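Local coordinates for T cell receptor gamma chain (Monodelphis domestica, PDB 7L15), which probably serves as the gamma half of a marsupial gamma mu T cell receptor that recognises antigen at the T cell surface, at residues Y145-E150 with L201-Q206; L149-P154 with G181-Q186; S12-A17 with S118-K123; D171-P176 with V187-V192. All coordinates share one frame; numbering follows the deposited sequence.

Contacts 1, 2 and 4 lie in the constant-type immunoglobulin domain, whereas contact 3 pins the loop between strands 104-116 and 126-130. Along the chain contact 3 closes first; contact 4 is nested inside the loop closed by contact 1, and contacts 2 and 4 interleave. Contact 1 spans the two sheets of the sandwich and shares L149 and E150 with contact 2, their centres about 14 Å apart. Contacts 2 and 4 pair strand 183-193 with its neighbours, 142-152 and 173-180. Contact 4 lies about 9 Å from contact 1 between centres. K123 joins contacts 3 and 2 (centres about 13 Å apart) by a backbone bond to F153 and a weak ion pair with D151, holding the loop against the bulge.

Contact 1 (Y145-E150 with L201-Q206)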
loop_
_atom_site.group_PDB
_atom_site.type_symbol
_atom_site.label_atom_id
_atom_site.label_comp_id
_atom_site.label_asym_id
_atom_site.label_seq_id
_atom_site.Cartn_x
_atom_site.Cartn_y
_atom_site.Cartn_z
ATOM N N TYR B 145 -18.187 -3.181 -10.625
ATOM C CA TYR B 145 -18.188 -1.738 -10.484
ATOM C C TYR B 145 -16.785 -1.238 -10.750
ATOM O O TYR B 145 -15.807 -1.838 -10.312
ATOM C CB TYR B 145 -18.610 -1.308 -9.077
ATOM C CG TYR B 145 -19.939 -1.829 -8.639
ATOM C CD1 TYR B 145 -20.060 -3.097 -8.080
ATOM C CD2 TYR B 145 -21.081 -1.060 -8.781
ATOM C CE1 TYR B 145 -21.293 -3.580 -7.680
ATOM C CE2 TYR B 145 -22.305 -1.529 -8.384
ATOM C CZ TYR B 145 -22.411 -2.787 -7.832
ATOM O OH TYR B 145 -23.652 -3.238 -7.442
ATOM N N ILE B 146 -16.688 -0.137 -11.466
ATOM C CA ILE B 146 -15.400 0.412 -11.840
ATOM C C ILE B 146 -15.397 1.879 -11.453
ATOM O O ILE B 146 -16.311 2.619 -11.826
ATOM C CB ILE B 146 -15.143 0.250 -13.350
ATOM C CG1 ILE B 146 -15.170 -1.230 -13.746
ATOM C CG2 ILE B 146 -13.835 0.933 -13.744
ATOM C CD1 ILE B 146 -15.309 -1.451 -15.270
ATOM N N CYS B 147 -14.379 2.310 -10.720
ATOM C CA CYS B 147 -14.166 3.739 -10.557
ATOM C C CYS B 147 -12.797 4.131 -11.088
ATOM O O CYS B 147 -11.771 3.677 -10.567
ATOM C CB CYS B 147 -14.298 4.201 -9.110
ATOM S SG CYS B 147 -14.074 6.018 -9.110
ATOM N N LEU B 148 -12.795 5.011 -12.085
ATOM C CA LEU B 148 -11.588 5.657 -12.585
ATOM C C LEU B 148 -11.446 7.030 -11.924
ATOM O O LEU B 148 -12.372 7.846 -11.959
ATOM C CB LEU B 148 -11.654 5.794 -14.106
ATOM C CG LEU B 148 -10.665 6.758 -14.782
ATOM C CD1 LEU B 148 -9.230 6.258 -14.642
ATOM C CD2 LEU B 148 -11.011 6.926 -16.243
ATOM N N LEU B 149 -10.306 7.276 -11.307
ATOM C CA LEU B 149 -9.982 8.594 -10.771
ATOM C C LEU B 149 -8.947 9.221 -11.691
ATOM O O LEU B 149 -7.884 8.635 -11.908
ATOM C CB LEU B 149 -9.427 8.481 -9.356
ATOM C CG LEU B 149 -10.354 7.946 -8.269
ATOM C CD1 LEU B 149 -9.567 7.860 -6.996
ATOM C CD2 LEU B 149 -11.553 8.896 -8.088
ATOM N N GLU B 150 -9.225 10.401 -12.231
ATOM C CA GLU B 150 -8.246 10.925 -13.171
ATOM C C GLU B 150 -7.795 12.333 -12.831
ATOM O O GLU B 150 -8.434 13.072 -12.074
ATOM C CB GLU B 150 -8.743 10.886 -14.620
ATOM C CG GLU B 150 -10.140 11.321 -14.865
ATOM C CD GLU B 150 -10.491 11.218 -16.342
ATOM O OE1 GLU B 150 -9.944 10.317 -17.025
ATOM O OE2 GLU B 150 -11.293 12.049 -16.822
ATOM N N LEU B 201 -23.640 -0.111 -1.711
ATOM C CA LEU B 201 -22.196 0.003 -1.591
ATOM C C LEU B 201 -21.806 1.458 -1.379
ATOM O O LEU B 201 -22.510 2.371 -1.817
ATOM C CB LEU B 201 -21.510 -0.523 -2.844
ATOM C CG LEU B 201 -21.832 -1.967 -3.210
ATOM C CD1 LEU B 201 -21.018 -2.360 -4.426
ATOM C CD2 LEU B 201 -21.557 -2.904 -2.047
ATOM N N THR B 202 -20.675 1.674 -0.710
ATOM C CA THR B 202 -20.081 2.999 -0.631
ATOM C C THR B 202 -18.634 2.953 -1.118
ATOM O O THR B 202 -17.882 2.030 -0.797
ATOM C CB THR B 202 -20.169 3.574 0.788
ATOM O OG1 THR B 202 -21.537 3.581 1.213
ATOM C CG2 THR B 202 -19.675 5.002 0.788
ATOM N N TYR B 203 -18.270 3.939 -1.927
ATOM C CA TYR B 203 -16.932 4.087 -2.475
ATOM C C TYR B 203 -16.289 5.326 -1.866
ATOM O O TYR B 203 -16.905 6.401 -1.842
ATOM C CB TYR B 203 -16.987 4.196 -4.003
ATOM C CG TYR B 203 -15.667 4.582 -4.649
ATOM C CD1 TYR B 203 -14.715 3.619 -4.956
ATOM C CD2 TYR B 203 -15.378 5.916 -4.941
ATOM C CE1 TYR B 203 -13.503 3.971 -5.548
ATOM C CE2 TYR B 203 -14.165 6.288 -5.522
ATOM C CZ TYR B 203 -13.238 5.314 -5.830
ATOM O OH TYR B 203 -12.049 5.686 -6.416
ATOM N N PHE B 204 -15.055 5.180 -1.383
ATOM C CA PHE B 204 -14.325 6.258 -0.719
ATOM C C PHE B 204 -12.998 6.532 -1.407
ATOM O O PHE B 204 -12.325 5.607 -1.864
ATOM C CB PHE B 204 -13.985 5.913 0.723
ATOM C CG PHE B 204 -15.154 5.590 1.573
ATOM C CD1 PHE B 204 -15.566 4.284 1.731
ATOM C CD2 PHE B 204 -15.817 6.590 2.262
ATOM C CE1 PHE B 204 -16.644 3.983 2.553
ATOM C CE2 PHE B 204 -16.891 6.291 3.084
ATOM C CZ PHE B 204 -17.302 4.990 3.226
ATOM N N TYR B 205 -12.569 7.795 -1.396
ATOM C CA TYR B 205 -11.178 8.080 -1.720
ATOM C C TYR B 205 -10.657 9.256 -0.901
ATOM O O TYR B 205 -11.411 10.141 -0.491
ATOM C CB TYR B 205 -10.967 8.330 -3.234
ATOM C CG TYR B 205 -11.672 9.528 -3.825
ATOM C CD1 TYR B 205 -12.980 9.435 -4.280
ATOM C CD2 TYR B 205 -11.013 10.751 -3.958
ATOM C CE1 TYR B 205 -13.617 10.538 -4.842
ATOM C CE2 TYR B 205 -11.628 11.842 -4.516
ATOM C CZ TYR B 205 -12.930 11.743 -4.948
ATOM O OH TYR B 205 -13.520 12.860 -5.494
ATOM N N GLN B 206 -9.348 9.240 -0.659
ATOM C CA GLN B 206 -8.634 10.311 0.015
ATOM C C GLN B 206 -7.524 10.829 -0.889
ATOM O O GLN B 206 -6.907 10.073 -1.649
ATOM C CB GLN B 206 -8.011 9.851 1.347
ATOM C CG GLN B 206 -9.012 9.464 2.413
ATOM C CD GLN B 206 -8.353 8.724 3.561
ATOM O OE1 GLN B 206 -7.300 9.125 4.035
ATOM N NE2 GLN B 206 -8.961 7.626 3.992
HETATM O O HOH W 1 -10.673 4.127 -7.745
#
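C147 lies over one face of the Y203 ring, with its CB 3.9 Å from the ring centroid and its SG 3.4 Å from Y203 OH. The thiol points away from the backbone N (chi1 -178°), which carries SG along the ring toward the hydroxyl, a sulfur-aromatic contact of oblique geometry. Further along the same strand, L149 points against the Y203 side chain: its CD1 sits 3.4 Å from Y203 OH, while its other methyl, CD2, is centred above the Y205 ring at 4.2 Å from the centroid. At the far end L201 lays its CD1 over one face of the Y145 ring, 3.8 Å from the centroid and displaced toward the rim. One water bridges the gap, donating to C147 O (3.1 Å) and lying 2.5 Å from Y203 OH, which gives the buried hydroxyl a polar partner. In the next shell W161 and F129 both meet the Y203 ring edge-to-face, and Y145 also rests on I219 and L197. The two strands belong to the facing sheets of the sandwich and run nearly parallel, their axes 10.1 Å apart. C147 and Y203 are in register where immunoglobulin domains usually carry the intersheet disulfide. Here the sheets are instead joined by a cysteine CB over an aromatic face, its sulfur set obliquely, by leucine packing and a water bridge, consistent with a core cohering without that covalent link.

Contact 2 (L149-P154 with G181-Q186); sequences LEDFFP and GNSYSQ
The F152 ring lies with one face over the peptide between Y184 and S185, so that Y184 O and S185 N both sit above it, while P154 O lies in its plane at the edge. CG of F152 is placed between the backbone N and the carbonyl carbon (chi1 54°), which folds the ring back across the partner strand until CE2 is 3.5 Å from S185 CA. F153 meets the hairpin turn edge-on, its CE2 3.3 Å from G181 O, and P154 CB covers one of its faces. The Y184 ring takes F152 O in its plane, with F153 CD2 also at its edge. H207 meets the F152 ring from outside the two segments.

Paired backbone bonds hold L149 to Q186 and F152 to Y184, each couple antiparallel and hydrogen-bonded. Between them the register slips by one residue. D151, at positive phi (61°), is tied down by its carboxylate: S183 OG donates to the anti lone pair of D151 OD1 at 2.5 Å. The side chain of E150 instead forms a salt bridge with R194 of the T cell receptor mu chain. With D151 and F152 both facing Y184, this is a G1 beta bulge, and the cis peptide between F153 and P154 follows one residue later, as is familiar in immunoglobulin constant domains where this strand leaves the sheet.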
loop_
_atom_site.group_PDB
_atom_site.type_symbol
_atom_site.label_atom_id
_atom_site.label_comp_id
_atom_site.label_asym_id
_atom_site.label_seq_id
_atom_site.Cartn_x
_atom_site.Cartn_y
_atom_site.Cartn_z
ATOM N N LEU B 149 -10.306 7.276 -11.307
ATOM C CA LEU B 149 -9.982 8.594 -10.771
ATOM C C LEU B 149 -8.947 9.221 -11.691
ATOM O O LEU B 149 -7.884 8.635 -11.908
ATOM C CB LEU B 149 -9.427 8.481 -9.356
ATOM C CG LEU B 149 -10.354 7.946 -8.269
ATOM C CD1 LEU B 149 -9.567 7.860 -6.996
ATOM C CD2 LEU B 149 -11.553 8.896 -8.088
ATOM N N GLU B 150 -9.225 10.401 -12.231
ATOM C CA GLU B 150 -8.246 10.925 -13.171
ATOM C C GLU B 150 -7.795 12.333 -12.831
ATOM O O GLU B 150 -8.434 13.072 -12.074
ATOM C CB GLU B 150 -8.743 10.886 -14.620
ATOM C CG GLU B 150 -10.140 11.321 -14.865
ATOM C CD GLU B 150 -10.491 11.218 -16.342
ATOM O OE1 GLU B 150 -9.944 10.317 -17.025
ATOM O OE2 GLU B 150 -11.293 12.049 -16.822
ATOM N N ASP B 151 -6.635 12.653 -13.405
ATOM C CA ASP B 151 -6.098 14.006 -13.457
ATOM C C ASP B 151 -5.843 14.578 -12.067
ATOM O O ASP B 151 -6.164 15.738 -11.791
ATOM C CB ASP B 151 -7.018 14.925 -14.260
ATOM C CG ASP B 151 -6.306 16.170 -14.728
ATOM O OD1 ASP B 151 -5.113 16.043 -15.062
ATOM O OD2 ASP B 151 -6.919 17.261 -14.761
ATOM N N PHE B 152 -5.249 13.776 -11.178
ATOM C CA PHE B 152 -4.892 14.287 -9.860
ATOM C C PHE B 152 -3.384 14.487 -9.745
ATOM O O PHE B 152 -2.595 13.981 -10.549
ATOM C CB PHE B 152 -5.430 13.400 -8.710
ATOM C CG PHE B 152 -5.049 11.929 -8.786
ATOM C CD1 PHE B 152 -3.839 11.480 -8.300
ATOM C CD2 PHE B 152 -5.947 10.994 -9.287
ATOM C CE1 PHE B 152 -3.503 10.120 -8.341
ATOM C CE2 PHE B 152 -5.627 9.624 -9.332
ATOM C CZ PHE B 152 -4.404 9.192 -8.872
ATOM N N PHE B 153 -3.000 15.297 -8.749
ATOM C CA PHE B 153 -1.617 15.551 -8.403
ATOM C C PHE B 153 -1.606 15.932 -6.928
ATOM O O PHE B 153 -2.410 16.783 -6.522
ATOM C CB PHE B 153 -0.981 16.666 -9.231
ATOM C CG PHE B 153 0.468 16.865 -8.933
ATOM C CD1 PHE B 153 0.870 17.621 -7.847
ATOM C CD2 PHE B 153 1.433 16.265 -9.725
ATOM C CE1 PHE B 153 2.212 17.771 -7.565
ATOM C CE2 PHE B 153 2.764 16.419 -9.456
ATOM C CZ PHE B 153 3.159 17.169 -8.376
ATOM N N PRO B 154 -0.719 15.348 -6.109
ATOM C CA PRO B 154 0.359 14.409 -6.460
ATOM C C PRO B 154 -0.118 12.982 -6.774
ATOM O O PRO B 154 -1.318 12.725 -6.702
ATOM C CB PRO B 154 1.230 14.414 -5.202
ATOM C CG PRO B 154 0.231 14.589 -4.096
ATOM C CD PRO B 154 -0.843 15.514 -4.645
ATOM N N GLY B 181 4.306 14.051 -14.877
ATOM C CA GLY B 181 4.161 15.491 -14.860
ATOM C C GLY B 181 3.182 15.891 -13.781
ATOM O O GLY B 181 3.358 15.574 -12.598
ATOM N N ASN B 182 2.116 16.588 -14.172
ATOM C CA ASN B 182 1.156 17.093 -13.203
ATOM C C ASN B 182 -0.190 16.390 -13.290
ATOM O O ASN B 182 -1.193 16.939 -12.828
ATOM C CB ASN B 182 0.972 18.602 -13.361
ATOM C CG ASN B 182 0.478 19.001 -14.749
ATOM O OD1 ASN B 182 -0.213 18.240 -15.438
ATOM N ND2 ASN B 182 0.830 20.214 -15.161
ATOM N N SER B 183 -0.243 15.187 -13.858
ATOM C CA SER B 183 -1.537 14.523 -14.022
ATOM C C SER B 183 -1.368 13.014 -13.883
ATOM O O SER B 183 -0.755 12.372 -14.743
ATOM C CB SER B 183 -2.153 14.889 -15.369
ATOM O OG SER B 183 -3.399 14.248 -15.540
ATOM N N TYR B 184 -1.922 12.446 -12.812
ATOM C CA TYR B 184 -1.920 11.007 -12.606
ATOM C C TYR B 184 -3.347 10.492 -12.510
ATOM O O TYR B 184 -4.284 11.245 -12.239
ATOM C CB TYR B 184 -1.143 10.621 -11.340
ATOM C CG TYR B 184 0.335 10.949 -11.399
ATOM C CD1 TYR B 184 0.802 12.218 -11.081
ATOM C CD2 TYR B 184 1.266 9.977 -11.758
ATOM C CE1 TYR B 184 2.164 12.516 -11.134
ATOM C CE2 TYR B 184 2.614 10.259 -11.809
ATOM C CZ TYR B 184 3.064 11.527 -11.501
ATOM O OH TYR B 184 4.418 11.793 -11.567
ATOM N N SER B 185 -3.504 9.182 -12.703
ATOM C CA SER B 185 -4.816 8.566 -12.595
ATOM C C SER B 185 -4.684 7.153 -12.036
ATOM O O SER B 185 -3.599 6.572 -12.008
ATOM C CB SER B 185 -5.518 8.553 -13.953
ATOM O OG SER B 185 -4.807 7.734 -14.844
ATOM N N GLN B 186 -5.811 6.598 -11.594
ATOM C CA GLN B 186 -5.838 5.227 -11.099
ATOM C C GLN B 186 -7.247 4.687 -11.221
ATOM O O GLN B 186 -8.209 5.388 -10.904
ATOM C CB GLN B 186 -5.396 5.122 -9.635
ATOM C CG GLN B 186 -5.366 3.696 -9.141
ATOM C CD GLN B 186 -5.046 3.584 -7.665
ATOM O OE1 GLN B 186 -5.668 4.243 -6.838
ATOM N NE2 GLN B 186 -4.071 2.739 -7.327
#

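Contact 3 (S12-A17 with S118-K123)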
loop_
_atom_site.group_PDB
_atom_site.type_symbol
_atom_site.label_atom_id
_atom_site.label_comp_id
_atom_site.label_asym_id
_atom_site.label_seq_id
_atom_site.Cartn_x
_atom_site.Cartn_y
_atom_site.Cartn_z
ATOM N N SER B 12 -0.657 12.623 2.053
ATOM C CA SER B 12 0.578 13.170 1.517
ATOM C C SER B 12 0.640 14.658 1.819
ATOM O O SER B 12 -0.377 15.305 2.093
ATOM C CB SER B 12 0.699 12.919 0.010
ATOM O OG SER B 12 -0.327 13.604 -0.692
ATOM N N ILE B 13 1.861 15.187 1.783
ATOM C CA ILE B 13 2.142 16.612 1.913
ATOM C C ILE B 13 3.174 16.961 0.846
ATOM O O ILE B 13 4.261 16.369 0.815
ATOM C CB ILE B 13 2.672 16.967 3.319
ATOM C CG1 ILE B 13 1.699 16.497 4.398
ATOM C CG2 ILE B 13 2.920 18.469 3.458
ATOM C CD1 ILE B 13 2.146 16.815 5.816
ATOM N N THR B 14 2.832 17.895 -0.039
ATOM C CA THR B 14 3.723 18.324 -1.106
ATOM C C THR B 14 4.240 19.721 -0.800
ATOM O O THR B 14 3.480 20.601 -0.388
ATOM C CB THR B 14 3.024 18.319 -2.474
ATOM O OG1 THR B 14 2.477 17.026 -2.726
ATOM C CG2 THR B 14 4.017 18.633 -3.583
ATOM N N ARG B 15 5.541 19.917 -0.989
ATOM C CA ARG B 15 6.155 21.188 -0.641
ATOM C C ARG B 15 7.256 21.499 -1.635
ATOM O O ARG B 15 7.774 20.607 -2.314
ATOM C CB ARG B 15 6.741 21.156 0.779
ATOM C CG ARG B 15 5.712 21.000 1.882
ATOM C CD ARG B 15 4.952 22.317 2.116
ATOM N NE ARG B 15 3.991 22.184 3.206
ATOM C CZ ARG B 15 2.695 21.960 3.033
ATOM N NH1 ARG B 15 2.201 21.856 1.805
ATOM N NH2 ARG B 15 1.894 21.847 4.085
ATOM N N ASN B 16 7.623 22.775 -1.693
ATOM C CA ASN B 16 8.863 23.203 -2.322
ATOM C C ASN B 16 9.946 23.323 -1.258
ATOM O O ASN B 16 9.674 23.260 -0.058
ATOM C CB ASN B 16 8.669 24.530 -3.068
ATOM C CG ASN B 16 7.771 24.382 -4.287
ATOM O OD1 ASN B 16 6.692 24.982 -4.361
ATOM N ND2 ASN B 16 8.216 23.577 -5.254
ATOM N N ALA B 17 11.190 23.487 -1.712
ATOM C CA ALA B 17 12.312 23.562 -0.783
ATOM C C ALA B 17 12.163 24.763 0.145
ATOM O O ALA B 17 11.496 25.749 -0.171
ATOM C CB ALA B 17 13.636 23.656 -1.533
ATOM N N SER B 118 10.379 21.867 -8.402
ATOM C CA SER B 118 9.564 22.364 -9.504
ATOM C C SER B 118 8.284 23.006 -8.985
ATOM O O SER B 118 7.730 22.598 -7.964
ATOM C CB SER B 118 9.203 21.230 -10.461
ATOM O OG SER B 118 10.360 20.568 -10.938
ATOM N N ALA B 119 7.813 24.024 -9.696
ATOM C CA ALA B 119 6.484 24.545 -9.400
ATOM C C ALA B 119 5.455 23.439 -9.584
ATOM O O ALA B 119 5.595 22.572 -10.450
ATOM C CB ALA B 119 6.145 25.725 -10.306
ATOM N N PHE B 120 4.419 23.461 -8.750
ATOM C CA PHE B 120 3.364 22.458 -8.829
ATOM C C PHE B 120 2.064 23.088 -8.361
ATOM O O PHE B 120 2.064 24.094 -7.644
ATOM C CB PHE B 120 3.669 21.229 -7.962
ATOM C CG PHE B 120 3.642 21.525 -6.491
ATOM C CD1 PHE B 120 4.791 21.953 -5.837
ATOM C CD2 PHE B 120 2.464 21.404 -5.763
ATOM C CE1 PHE B 120 4.765 22.249 -4.504
ATOM C CE2 PHE B 120 2.435 21.703 -4.421
ATOM C CZ PHE B 120 3.588 22.124 -3.794
ATOM N N LYS B 121 0.956 22.455 -8.736
ATOM C CA LYS B 121 -0.362 22.791 -8.211
ATOM C C LYS B 121 -1.065 21.482 -7.895
ATOM O O LYS B 121 -1.036 20.552 -8.708
ATOM C CB LYS B 121 -1.180 23.617 -9.214
ATOM C CG LYS B 121 -1.600 25.012 -8.726
ATOM C CD LYS B 121 -2.257 25.840 -9.839
ATOM C CE LYS B 121 -1.233 26.602 -10.683
ATOM N NZ LYS B 121 -1.859 27.341 -11.822
ATOM N N LYS B 122 -1.659 21.398 -6.710
ATOM C CA LYS B 122 -2.437 20.223 -6.355
ATOM C C LYS B 122 -3.708 20.182 -7.188
ATOM O O LYS B 122 -4.287 21.213 -7.525
ATOM C CB LYS B 122 -2.787 20.220 -4.866
ATOM C CG LYS B 122 -1.574 20.326 -3.929
ATOM C CD LYS B 122 -1.926 20.108 -2.439
ATOM C CE LYS B 122 -2.962 21.090 -1.905
ATOM N NZ LYS B 122 -2.430 22.460 -1.646
ATOM N N LYS B 123 -4.130 18.969 -7.545
ATOM C CA LYS B 123 -5.314 18.790 -8.376
ATOM C C LYS B 123 -6.064 17.587 -7.825
ATOM O O LYS B 123 -5.454 16.513 -7.628
ATOM C CB LYS B 123 -4.980 18.574 -9.857
ATOM C CG LYS B 123 -4.059 19.618 -10.449
ATOM C CD LYS B 123 -4.185 19.696 -11.964
ATOM C CE LYS B 123 -3.806 18.402 -12.633
ATOM N NZ LYS B 123 -3.429 18.674 -14.036
#
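T14 and N16, on the edge strand 12-16 of the variable-type domain, receive F120 of the linker in a surface contact made of side-chain packing and a single hydrogen bond. CG2 of T14 lies over one face of the F120 ring, 3.6 Å from its centroid and 15° off the normal. This methyl is the branch anti to the backbone N, while OG1 occupies the position beside that nitrogen. F120 reaches the strand with its CG between the backbone N and the carbonyl carbon (chi1 68°). N16 comes obliquely to the outer part of the ring, its OD1 3.3 Å from F120 CE1 and its amide turned 44° from the ring plane. The same amide donates through ND2 to S118 O at 2.9 Å; the bond is bent, and the donor stands well above the carbonyl plane. ND2 also bonds to T116 O, so one amide nitrogen holds the carbonyls of T116 and S118, where strand 104-116 gives way to the linker. N16 N also bonds to Q19 OE1. Strand 12-16 pairs in parallel with strand 104-116, from which the linker departs toward strand 126-130, while E208, just beyond strand 201-206, bonds to T14 N and S12 OG and touches K122.

Contact 4 (D171-P176 with V187-V192)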
loop_
_atom_site.group_PDB
_atom_site.type_symbol
_atom_site.label_atom_id
_atom_site.label_comp_id
_atom_site.label_asym_id
_atom_site.label_seq_id
_atom_site.Cartn_x
_atom_site.Cartn_y
_atom_site.Cartn_z
ATOM N N ASP B 171 -12.724 -6.762 -1.047
ATOM C CA ASP B 171 -11.552 -7.216 -1.797
ATOM C C ASP B 171 -11.691 -6.714 -3.234
ATOM O O ASP B 171 -12.141 -7.418 -4.145
ATOM C CB ASP B 171 -11.422 -8.736 -1.712
ATOM C CG ASP B 171 -10.189 -9.277 -2.442
ATOM O OD1 ASP B 171 -9.060 -8.810 -2.177
ATOM O OD2 ASP B 171 -10.352 -10.200 -3.271
ATOM N N ALA B 172 -11.316 -5.451 -3.429
ATOM C CA ALA B 172 -11.328 -4.837 -4.748
ATOM C C ALA B 172 -9.968 -5.003 -5.430
ATOM O O ALA B 172 -8.954 -5.249 -4.787
ATOM C CB ALA B 172 -11.694 -3.354 -4.650
ATOM N N GLN B 173 -9.956 -4.865 -6.751
ATOM C CA GLN B 173 -8.704 -4.827 -7.499
ATOM C C GLN B 173 -8.310 -3.379 -7.738
ATOM O O GLN B 173 -9.165 -2.545 -8.050
ATOM C CB GLN B 173 -8.836 -5.536 -8.849
ATOM C CG GLN B 173 -8.709 -7.027 -8.812
ATOM C CD GLN B 173 -9.936 -7.682 -8.241
ATOM O OE1 GLN B 173 -10.987 -7.718 -8.881
ATOM N NE2 GLN B 173 -9.815 -8.203 -7.027
ATOM N N PHE B 174 -7.016 -3.085 -7.635
ATOM C CA PHE B 174 -6.515 -1.727 -7.833
ATOM C C PHE B 174 -5.439 -1.742 -8.898
ATOM O O PHE B 174 -4.498 -2.527 -8.811
ATOM C CB PHE B 174 -5.946 -1.145 -6.536
ATOM C CG PHE B 174 -6.887 -1.254 -5.380
ATOM C CD1 PHE B 174 -6.944 -2.413 -4.621
ATOM C CD2 PHE B 174 -7.753 -0.216 -5.077
ATOM C CE1 PHE B 174 -7.833 -2.530 -3.560
ATOM C CE2 PHE B 174 -8.645 -0.325 -4.019
ATOM C CZ PHE B 174 -8.679 -1.482 -3.255
ATOM N N GLY B 175 -5.573 -0.887 -9.893
ATOM C CA GLY B 175 -4.509 -0.713 -10.859
ATOM C C GLY B 175 -3.409 0.180 -10.326
ATOM O O GLY B 175 -3.526 0.819 -9.279
ATOM N N PRO B 176 -2.309 0.246 -11.062
ATOM C CA PRO B 176 -1.208 1.119 -10.654
ATOM C C PRO B 176 -1.609 2.575 -10.821
ATOM O O PRO B 176 -2.543 2.907 -11.549
ATOM C CB PRO B 176 -0.091 0.741 -11.631
ATOM C CG PRO B 176 -0.852 0.465 -12.927
ATOM C CD PRO B 176 -2.163 -0.196 -12.465
ATOM N N VAL B 187 -7.371 3.442 -11.672
ATOM C CA VAL B 187 -8.668 2.780 -11.735
ATOM C C VAL B 187 -8.708 1.694 -10.666
ATOM O O VAL B 187 -7.707 1.029 -10.415
ATOM C CB VAL B 187 -8.943 2.213 -13.145
ATOM C CG1 VAL B 187 -8.070 1.062 -13.430
ATOM C CG2 VAL B 187 -10.375 1.797 -13.275
ATOM N N SER B 188 -9.848 1.540 -10.008
ATOM C CA SER B 188 -10.083 0.350 -9.199
ATOM C C SER B 188 -11.433 -0.239 -9.560
ATOM O O SER B 188 -12.301 0.437 -10.120
ATOM C CB SER B 188 -10.051 0.634 -7.700
ATOM O OG SER B 188 -11.253 1.247 -7.301
ATOM N N TRP B 189 -11.619 -1.510 -9.230
ATOM C CA TRP B 189 -12.867 -2.141 -9.627
ATOM C C TRP B 189 -13.226 -3.276 -8.676
ATOM O O TRP B 189 -12.359 -3.890 -8.052
ATOM C CB TRP B 189 -12.796 -2.631 -11.074
ATOM C CG TRP B 189 -11.789 -3.717 -11.405
ATOM C CD1 TRP B 189 -12.054 -5.052 -11.572
ATOM C CD2 TRP B 189 -10.393 -3.552 -11.699
ATOM N NE1 TRP B 189 -10.909 -5.725 -11.922
ATOM C CE2 TRP B 189 -9.878 -4.830 -12.019
ATOM C CE3 TRP B 189 -9.527 -2.451 -11.722
ATOM C CZ2 TRP B 189 -8.533 -5.040 -12.355
ATOM C CZ3 TRP B 189 -8.190 -2.660 -12.052
ATOM C CH2 TRP B 189 -7.708 -3.945 -12.366
ATOM N N LEU B 190 -14.522 -3.538 -8.570
ATOM C CA LEU B 190 -15.052 -4.470 -7.582
ATOM C C LEU B 190 -16.024 -5.416 -8.273
ATOM O O LEU B 190 -17.090 -4.998 -8.740
ATOM C CB LEU B 190 -15.728 -3.718 -6.441
ATOM C CG LEU B 190 -16.496 -4.544 -5.403
ATOM C CD1 LEU B 190 -15.533 -5.238 -4.457
ATOM C CD2 LEU B 190 -17.492 -3.681 -4.632
ATOM N N THR B 191 -15.644 -6.685 -8.341
ATOM C CA THR B 191 -16.472 -7.741 -8.899
ATOM C C THR B 191 -17.164 -8.466 -7.751
ATOM O O THR B 191 -16.495 -8.941 -6.831
ATOM C CB THR B 191 -15.601 -8.695 -9.713
ATOM O OG1 THR B 191 -14.914 -7.940 -10.725
ATOM C CG2 THR B 191 -16.444 -9.782 -10.341
ATOM N N VAL B 192 -18.498 -8.540 -7.796
ATOM C CA VAL B 192 -19.284 -9.143 -6.721
ATOM C C VAL B 192 -20.306 -10.107 -7.293
ATOM O O VAL B 192 -20.759 -9.951 -8.433
ATOM C CB VAL B 192 -20.002 -8.087 -5.862
ATOM C CG1 VAL B 192 -19.001 -7.095 -5.298
ATOM C CG2 VAL B 192 -21.076 -7.390 -6.670
HETATM O O HOH W 2 -13.194 -7.531 -6.822
HETATM O O HOH W 3 -4.999 2.077 -12.720
#
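D171 rests its carbonyl O against L190 CD1, 4.0 Å away. The same oxygen takes a hydrogen bond from a water that accepts from T191 N and also donates to Q173 OE1 at 3.0 Å. A172 then sets its CB against W189 O (3.5 Å). Q173 is the main contact residue: its backbone N and O bond to W189 O and N in an antiparallel hydrogen-bonded pair, and its CB rests over the six-membered ring of W189, 3.7 Å from the centroid. The chain bends at chi2 (75°), and the amide stands nearly upright to the indole, 79° between planes. F174 and S188 form the following non-hydrogen-bonded pair, F174 CD2 lying 3.6 Å from S188 CB. G175 donates its N to V187 O at 2.9 Å, and a second water links P176 O with V187 N beyond it.

On the W189 face the sheet meets the T cell receptor mu chain: W189 NE1 bonds to S188 OG of that chain, and Q173 packs on its P181. On the other face S188 OG of the gamma chain bonds to W161 NE1 of strand 158-163. Strand 183-193 is thus the inner member, flanked by edge strand 173-180 and by strand 142-152.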